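PDB 5OCS: putative NADH-depentdent flavin oxidoreductase from Cupriavidus metallidurans, which probably acts as an FMN-containing, NAD(P)H-dependent ene-reductase of the Old Yellow Enzyme family. Local coordinates for residues M39-G51 and R325-A337. Residues are numbered along the deposited sequence; the frame is centred on the assembly and turned at random.
Sequences MIHLGQMALSGAG and RAMLYDPRWPWHA
S48, M45 and P331 lose the most surface where 39-51 meets 325-337. S48 lies just past the helix that ends near A46, and its CB sits 3.1 Å from P331 O and also touches M327 CE. With chi1 at 67°, OG stands between its own backbone N and carbonyl carbon; there it donates to M45 O, nearly along the C=O direction (156°) and in the carbonyl plane, and accepts from A50 N, forming an ST turn. Both of these bonds stay within 39-51. S48 O points instead at the second helix, 3.1 Å from both P334 CG and W335 CD1, without a hydrogen bond: W335 NE1 is near but poorly angled.

M45 bends at chi2 and chi3, bringing its terminal methyl CE against P331 CB (3.8 Å) and M327 O, while its sulfur faces the M327 methyl (SD to CE 4.2 Å). P331 CB and CG also lie 3.9 Å from Q44 OE1, whose hydrogen-bond partner is R332 NH1 of the second subunit.

No direct hydrogen bond joins the segments; polar continuity comes from one water, which donates to Q44 O and P331 O (2.8 Å each) and accepts from R332 NH1 at the guanidinium edge, in plane. Farther along, H41 CE1 touches L328 CD2, and H41 ND1 bonds Y351 of the second subunit.

M45 and S48 also pack on I21 of strand 19-21, the neighbour of strand 320-323 in the closed eight-stranded sheet. The contact thus joins the helices following the first and last strands, the closure of a TIM barrel, and forms part of the interface with the second subunit.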
ATOM      1  N   MET D  39       4.010   6.278   6.952  1.00  9.93           N
ATOM      2  CA  MET D  39       2.834   5.469   7.304  0.50 10.23           C
ATOM      3  C   MET D  39       2.306   4.669   6.108  1.00 10.14           C
ATOM      4  O   MET D  39       2.091   3.455   6.173  1.00  9.90           O
ATOM      5  CB  MET D  39       1.723   6.400   7.842  0.50 10.40           C
ATOM      6  CG  MET D  39       0.438   5.695   8.237  0.50 10.92           C
ATOM      7  SD  MET D  39       0.669   4.616   9.658  0.50 11.37           S
ATOM      8  CE  MET D  39       0.817   5.836  10.974  0.50 11.17           C
ATOM      9  N   ILE D  40       2.054   5.370   5.018  1.00  9.68           N
ATOM     10  CA  ILE D  40       1.502   4.743   3.790  1.00  9.88           C
ATOM     11  C   ILE D  40       2.479   3.729   3.175  1.00  9.31           C
ATOM     12  O   ILE D  40       2.123   2.566   2.861  1.00  8.32           O
ATOM     13  CB  ILE D  40       1.181   5.836   2.734  1.00 10.47           C
ATOM     14  CG1 ILE D  40       0.113   6.787   3.304  1.00 10.93           C
ATOM     15  CG2 ILE D  40       0.736   5.185   1.426  1.00 10.70           C
ATOM     16  CD1 ILE D  40      -0.185   8.060   2.520  1.00 10.97           C
ATOM     17  N   HIS D  41       3.732   4.125   3.096  1.00  8.71           N
ATOM     18  CA  HIS D  41       4.772   3.286   2.476  1.00  8.53           C
ATOM     19  C   HIS D  41       5.175   2.090   3.291  1.00  8.66           C
ATOM     20  O   HIS D  41       5.156   0.941   2.801  1.00  8.63           O
ATOM     21  CB  HIS D  41       5.976   4.176   2.178  1.00  9.14           C
ATOM     22  CG  HIS D  41       7.170   3.429   1.690  1.00  9.31           C
ATOM     23  ND1 HIS D  41       7.200   2.788   0.473  1.00  9.86           N
ATOM     24  CD2 HIS D  41       8.356   3.182   2.285  1.00 10.22           C
ATOM     25  CE1 HIS D  41       8.378   2.216   0.321  1.00  9.91           C
ATOM     26  NE2 HIS D  41       9.082   2.412   1.418  1.00 10.03           N
ATOM     27  N   LEU D  42       5.560   2.331   4.539  1.00  8.43           N
ATOM     28  CA  LEU D  42       5.940   1.238   5.433  1.00  9.00           C
ATOM     29  C   LEU D  42       4.752   0.371   5.773  1.00  9.12           C
ATOM     30  O   LEU D  42       4.878  -0.863   5.909  1.00  9.66           O
ATOM     31  CB  LEU D  42       6.673   1.770   6.693  1.00  8.80           C
ATOM     32  CG  LEU D  42       8.063   2.350   6.418  1.00  9.17           C
ATOM     33  CD1 LEU D  42       8.645   2.869   7.713  1.00  9.40           C
ATOM     34  CD2 LEU D  42       9.044   1.356   5.782  1.00  9.31           C
ATOM     35  N   GLY D  43       3.562   0.968   5.850  1.00  9.82           N
ATOM     36  CA  GLY D  43       2.356   0.134   6.009  1.00 10.21           C
ATOM     37  C   GLY D  43       2.167  -0.868   4.870  1.00 10.89           C
ATOM     38  O   GLY D  43       1.973  -2.089   5.125  1.00 12.48           O
ATOM     39  N   GLN D  44       2.280  -0.404   3.615  1.00 11.44           N
ATOM     40  CA  GLN D  44       2.246  -1.339   2.451  1.00 12.03           C
ATOM     41  C   GLN D  44       3.303  -2.393   2.557  1.00 12.05           C
ATOM     42  O   GLN D  44       3.041  -3.573   2.343  1.00 11.70           O
ATOM     43  CB  GLN D  44       2.576  -0.658   1.105  1.00 13.26           C
ATOM     44  CG  GLN D  44       1.518   0.227   0.604  1.00 14.16           C
ATOM     45  CD  GLN D  44       2.070   1.073  -0.529  1.00 14.04           C
ATOM     46  OE1 GLN D  44       2.275   0.576  -1.648  1.00 11.99           O
ATOM     47  NE2 GLN D  44       2.344   2.334  -0.238  1.00 13.43           N
ATOM     48  N   MET D  45       4.535  -1.959   2.759  1.00 11.00           N
ATOM     49  CA  MET D  45       5.629  -2.906   2.808  1.00 11.74           C
ATOM     50  C   MET D  45       5.382  -3.979   3.877  1.00 11.60           C
ATOM     51  O   MET D  45       5.588  -5.174   3.626  1.00 10.47           O
ATOM     52  CB  MET D  45       6.949  -2.172   3.076  1.00 12.39           C
ATOM     53  CG  MET D  45       7.463  -1.276   1.973  1.00 13.26           C
ATOM     54  SD  MET D  45       7.725  -2.013   0.344  1.00 16.49           S
ATOM     55  CE  MET D  45       6.213  -1.697  -0.485  1.00 14.40           C
ATOM     56  N   ALA D  46       4.903  -3.551   5.057  1.00 11.10           N
ATOM     57  CA  ALA D  46       4.688  -4.440   6.178  1.00 11.51           C
ATOM     58  C   ALA D  46       3.559  -5.447   5.941  1.00 11.50           C
ATOM     59  O   ALA D  46       3.530  -6.471   6.643  1.00 12.62           O
ATOM     60  CB  ALA D  46       4.430  -3.649   7.466  1.00 12.13           C
ATOM     61  N   LEU D  47       2.649  -5.160   5.002  1.00 10.96           N
ATOM     62  CA  LEU D  47       1.527  -6.032   4.664  1.00 11.89           C
ATOM     63  C   LEU D  47       1.737  -6.902   3.437  1.00 10.68           C
ATOM     64  O   LEU D  47       0.807  -7.574   2.969  1.00 10.74           O
ATOM     65  CB  LEU D  47       0.275  -5.151   4.504  1.00 13.44           C
ATOM     66  CG  LEU D  47      -0.075  -4.479   5.860  1.00 14.22           C
ATOM     67  CD1 LEU D  47      -1.192  -3.451   5.702  1.00 16.12           C
ATOM     68  CD2 LEU D  47      -0.440  -5.428   6.977  1.00 15.08           C
ATOM     69  N   SER D  48       2.973  -6.942   2.948  1.00  9.09           N
ATOM     70  CA  SER D  48       3.331  -7.624   1.732  1.00  8.88           C
ATOM     71  C   SER D  48       3.497  -9.131   1.815  1.00  8.97           C
ATOM     72  O   SER D  48       3.633  -9.758   0.773  1.00  8.79           O
ATOM     73  CB  SER D  48       4.629  -7.067   1.201  1.00  8.50           C
ATOM     74  OG  SER D  48       5.682  -7.389   2.088  1.00  8.52           O
ATOM     75  N   GLY D  49       3.533  -9.667   3.033  1.00  9.23           N
ATOM     76  CA  GLY D  49       3.839 -11.063   3.266  1.00  9.42           C
ATOM     77  C   GLY D  49       5.290 -11.448   3.222  1.00  9.52           C
ATOM     78  O   GLY D  49       5.627 -12.634   3.368  1.00 10.11           O
ATOM     79  N   ALA D  50       6.188 -10.482   3.038  1.00  9.59           N
ATOM     80  CA  ALA D  50       7.625 -10.770   3.160  1.00  9.51           C
ATOM     81  C   ALA D  50       7.918 -11.149   4.614  1.00  9.48           C
ATOM     82  O   ALA D  50       7.188 -10.780   5.558  1.00  9.64           O
ATOM     83  CB  ALA D  50       8.434  -9.521   2.783  1.00  9.96           C
ATOM     84  N   GLY D  51       9.044 -11.818   4.816  1.00  9.01           N
ATOM     85  CA  GLY D  51       9.479 -12.162   6.138  1.00  9.03           C
ATOM     86  C   GLY D  51      10.074 -11.048   6.966  1.00  8.57           C
ATOM     87  O   GLY D  51       9.891 -11.001   8.199  1.00  8.73           O
ATOM     88  N   ARG D 325      13.509  -2.590  -5.941  1.00 11.08           N
ATOM     89  CA  ARG D 325      12.661  -1.981  -6.918  1.00 12.77           C
ATOM     90  C   ARG D 325      11.418  -2.792  -7.236  1.00 11.87           C
ATOM     91  O   ARG D 325      10.367  -2.198  -7.378  1.00 12.10           O
ATOM     92  CB  ARG D 325      13.440  -1.654  -8.199  1.00 14.98           C
ATOM     93  CG  ARG D 325      14.348  -0.467  -7.973  1.00 18.43           C
ATOM     94  CD  ARG D 325      14.938   0.033  -9.277  1.00 22.99           C
ATOM     95  NE  ARG D 325      15.772   1.213  -9.050  1.00 27.15           N
ATOM     96  CZ  ARG D 325      16.338   1.938 -10.012  1.00 30.13           C
ATOM     97  NH1 ARG D 325      16.186   1.611 -11.293  1.00 29.94           N
ATOM     98  NH2 ARG D 325      17.058   3.010  -9.682  1.00 32.25           N
ATOM     99  N   ALA D 326      11.526  -4.115  -7.326  1.00 12.37           N
ATOM    100  CA  ALA D 326      10.336  -4.911  -7.645  1.00 11.52           C
ATOM    101  C   ALA D 326       9.266  -4.798  -6.564  1.00 11.36           C
ATOM    102  O   ALA D 326       8.100  -4.993  -6.882  1.00 11.27           O
ATOM    103  CB  ALA D 326      10.656  -6.380  -7.914  1.00 11.95           C
ATOM    104  N   MET D 327       9.677  -4.558  -5.317  1.00 10.30           N
ATOM    105  CA  MET D 327       8.727  -4.336  -4.222  1.00 11.04           C
ATOM    106  C   MET D 327       8.006  -3.013  -4.393  1.00 10.53           C
ATOM    107  O   MET D 327       6.850  -2.925  -3.969  1.00 10.08           O
ATOM    108  CB  MET D 327       9.411  -4.345  -2.851  1.00 11.74           C
ATOM    109  CG  MET D 327       9.866  -5.685  -2.324  1.00 13.06           C
ATOM    110  SD  MET D 327       8.516  -6.861  -2.012  1.00 14.57           S
ATOM    111  CE  MET D 327       7.197  -5.887  -1.314  1.00 16.28           C
ATOM    112  N   LEU D 328       8.652  -1.981  -4.973  1.00 10.36           N
ATOM    113  CA  LEU D 328       8.003  -0.679  -5.172  1.00  9.86           C
ATOM    114  C   LEU D 328       6.997  -0.775  -6.318  1.00  9.61           C
ATOM    115  O   LEU D 328       5.882  -0.248  -6.240  1.00  9.68           O
ATOM    116  CB  LEU D 328       9.005   0.416  -5.459  1.00 10.92           C
ATOM    117  CG  LEU D 328      10.090   0.656  -4.413  1.00 11.31           C
ATOM    118  CD1 LEU D 328      11.089   1.673  -4.917  1.00 12.54           C
ATOM    119  CD2 LEU D 328       9.512   0.981  -3.029  1.00 11.88           C
ATOM    120  N   TYR D 329       7.379  -1.493  -7.358  1.00  9.21           N
ATOM    121  CA  TYR D 329       6.562  -1.640  -8.571  1.00  9.14           C
ATOM    122  C   TYR D 329       5.499  -2.701  -8.378  1.00  9.25           C
ATOM    123  O   TYR D 329       4.523  -2.772  -9.167  1.00  9.71           O
ATOM    124  CB  TYR D 329       7.491  -2.032  -9.731  1.00 10.05           C
ATOM    125  CG  TYR D 329       6.907  -1.878 -11.106  1.00 10.31           C
ATOM    126  CD1 TYR D 329       6.553  -0.625 -11.594  1.00 11.31           C
ATOM    127  CD2 TYR D 329       6.733  -2.987 -11.973  1.00 11.06           C
ATOM    128  CE1 TYR D 329       6.004  -0.469 -12.846  1.00 11.44           C
ATOM    129  CE2 TYR D 329       6.209  -2.824 -13.250  1.00 11.31           C
ATOM    130  CZ  TYR D 329       5.864  -1.540 -13.681  1.00 12.12           C
ATOM    131  OH  TYR D 329       5.308  -1.278 -14.914  1.00 13.05           O
ATOM    132  N   ASP D 330       5.678  -3.550  -7.354  1.00  9.12           N
ATOM    133  CA  ASP D 330       4.673  -4.599  -6.936  1.00  9.27           C
ATOM    134  C   ASP D 330       4.781  -4.845  -5.421  1.00  9.13           C
ATOM    135  O   ASP D 330       5.492  -5.755  -4.947  1.00  8.68           O
ATOM    136  CB  ASP D 330       4.899  -5.904  -7.698  1.00  9.62           C
ATOM    137  CG  ASP D 330       3.905  -6.998  -7.337  1.00 10.42           C
ATOM    138  OD1 ASP D 330       2.930  -6.763  -6.556  1.00 10.17           O
ATOM    139  OD2 ASP D 330       4.153  -8.149  -7.813  1.00 11.67           O
ATOM    140  N   PRO D 331       4.078  -4.045  -4.603  1.00  8.78           N
ATOM    141  CA  PRO D 331       4.153  -4.244  -3.165  1.00  9.24           C
ATOM    142  C   PRO D 331       3.511  -5.519  -2.687  1.00  8.40           C
ATOM    143  O   PRO D 331       3.660  -5.852  -1.531  1.00  8.73           O
ATOM    144  CB  PRO D 331       3.380  -3.037  -2.599  1.00  9.37           C
ATOM    145  CG  PRO D 331       2.459  -2.711  -3.687  1.00  9.05           C
ATOM    146  CD  PRO D 331       3.226  -2.912  -4.944  1.00  9.10           C
ATOM    147  N   ARG D 332       2.816  -6.237  -3.577  1.00  8.38           N
ATOM    148  CA  ARG D 332       2.346  -7.572  -3.302  1.00  8.35           C
ATOM    149  C   ARG D 332       3.279  -8.662  -3.874  1.00  8.59           C
ATOM    150  O   ARG D 332       2.863  -9.848  -4.011  1.00 10.10           O
ATOM    151  CB  ARG D 332       0.936  -7.766  -3.869  1.00  8.38           C
ATOM    152  CG  ARG D 332      -0.067  -6.689  -3.446  1.00  8.88           C
ATOM    153  CD  ARG D 332      -0.364  -6.671  -1.955  1.00  8.88           C
ATOM    154  NE  ARG D 332      -1.578  -5.873  -1.822  1.00  9.29           N
ATOM    155  CZ  ARG D 332      -1.684  -4.628  -1.382  1.00  9.93           C
ATOM    156  NH1 ARG D 332      -0.695  -4.011  -0.770  1.00  9.82           N
ATOM    157  NH2 ARG D 332      -2.870  -4.028  -1.490  1.00  9.79           N
ATOM    158  N   TRP D 333       4.518  -8.298  -4.211  1.00  8.34           N
ATOM    159  CA  TRP D 333       5.462  -9.253  -4.790  1.00  8.94           C
ATOM    160  C   TRP D 333       5.515 -10.610  -4.067  1.00  9.06           C
ATOM    161  O   TRP D 333       5.471 -11.677  -4.745  1.00  9.18           O
ATOM    162  CB  TRP D 333       6.878  -8.643  -4.893  1.00  9.66           C
ATOM    163  CG  TRP D 333       7.834  -9.464  -5.750  1.00  9.97           C
ATOM    164  CD1 TRP D 333       8.085  -9.277  -7.059  1.00 10.81           C
ATOM    165  CD2 TRP D 333       8.622 -10.598  -5.342  1.00  9.92           C
ATOM    166  NE1 TRP D 333       8.976 -10.214  -7.519  1.00 10.62           N
ATOM    167  CE2 TRP D 333       9.336 -11.032  -6.486  1.00  9.83           C
ATOM    168  CE3 TRP D 333       8.819 -11.264  -4.121  1.00 10.01           C
ATOM    169  CZ2 TRP D 333      10.216 -12.108  -6.460  1.00 10.46           C
ATOM    170  CZ3 TRP D 333       9.703 -12.360  -4.090  1.00 11.03           C
ATOM    171  CH2 TRP D 333      10.382 -12.761  -5.271  1.00 10.17           C
ATOM    172  N   PRO D 334       5.534 -10.623  -2.725  1.00  8.76           N
ATOM    173  CA  PRO D 334       5.599 -11.934  -2.074  1.00  8.77           C
ATOM    174  C   PRO D 334       4.315 -12.728  -2.268  1.00  9.17           C
ATOM    175  O   PRO D 334       4.373 -13.964  -2.411  1.00  9.00           O
ATOM    176  CB  PRO D 334       5.868 -11.616  -0.594  1.00  8.92           C
ATOM    177  CG  PRO D 334       6.393 -10.171  -0.601  1.00  8.81           C
ATOM    178  CD  PRO D 334       5.680  -9.520  -1.745  1.00  8.61           C
ATOM    179  N   TRP D 335       3.153 -12.066  -2.338  1.00  9.38           N
ATOM    180  CA  TRP D 335       1.927 -12.832  -2.685  1.00  9.92           C
ATOM    181  C   TRP D 335       2.024 -13.496  -4.100  1.00  9.97           C
ATOM    182  O   TRP D 335       1.692 -14.688  -4.321  1.00 10.67           O
ATOM    183  CB  TRP D 335       0.714 -11.942  -2.727  1.00  9.73           C
ATOM    184  CG  TRP D 335       0.351 -11.205  -1.480  1.00  9.76           C
ATOM    185  CD1 TRP D 335       1.057 -11.089  -0.320  1.00  9.62           C
ATOM    186  CD2 TRP D 335      -0.823 -10.401  -1.330  1.00  9.76           C
ATOM    187  NE1 TRP D 335       0.357 -10.298   0.573  1.00 10.23           N
ATOM    188  CE2 TRP D 335      -0.808  -9.883  -0.027  1.00  9.89           C
ATOM    189  CE3 TRP D 335      -1.915 -10.122  -2.168  1.00  9.64           C
ATOM    190  CZ2 TRP D 335      -1.832  -9.039   0.446  1.00 10.62           C
ATOM    191  CZ3 TRP D 335      -2.912  -9.301  -1.703  1.00 10.24           C
ATOM    192  CH2 TRP D 335      -2.861  -8.772  -0.402  1.00  9.78           C
ATOM    193  N   HIS D 336       2.501 -12.703  -5.047  1.00 10.07           N
ATOM    194  CA  HIS D 336       2.620 -13.117  -6.448  1.00 10.85           C
ATOM    195  C   HIS D 336       3.655 -14.206  -6.591  1.00 11.43           C
ATOM    196  O   HIS D 336       3.389 -15.190  -7.333  1.00 12.00           O
ATOM    197  CB  HIS D 336       2.865 -11.931  -7.331  1.00 11.47           C
ATOM    198  CG  HIS D 336       1.773 -10.929  -7.244  1.00 10.66           C
ATOM    199  ND1 HIS D 336       1.971  -9.585  -7.463  1.00 10.91           N
ATOM    200  CD2 HIS D 336       0.488 -11.067  -6.846  1.00 10.99           C
ATOM    201  CE1 HIS D 336       0.825  -8.943  -7.285  1.00 11.31           C
ATOM    202  NE2 HIS D 336      -0.096  -9.830  -6.921  1.00 10.94           N
ATOM    203  N   ALA D 337       4.740 -14.102  -5.810  1.00 11.27           N
ATOM    204  CA  ALA D 337       5.743 -15.164  -5.775  1.00 11.58           C
ATOM    205  C   ALA D 337       5.216 -16.484  -5.180  1.00 12.35           C
ATOM    206  O   ALA D 337       5.492 -17.606  -5.703  1.00 12.61           O
ATOM    207  CB  ALA D 337       7.031 -14.714  -5.070  1.00 12.18           C
TER
HETATM  208  O   HOH W   1       1.724  -4.856   0.273  1.00  9.17           O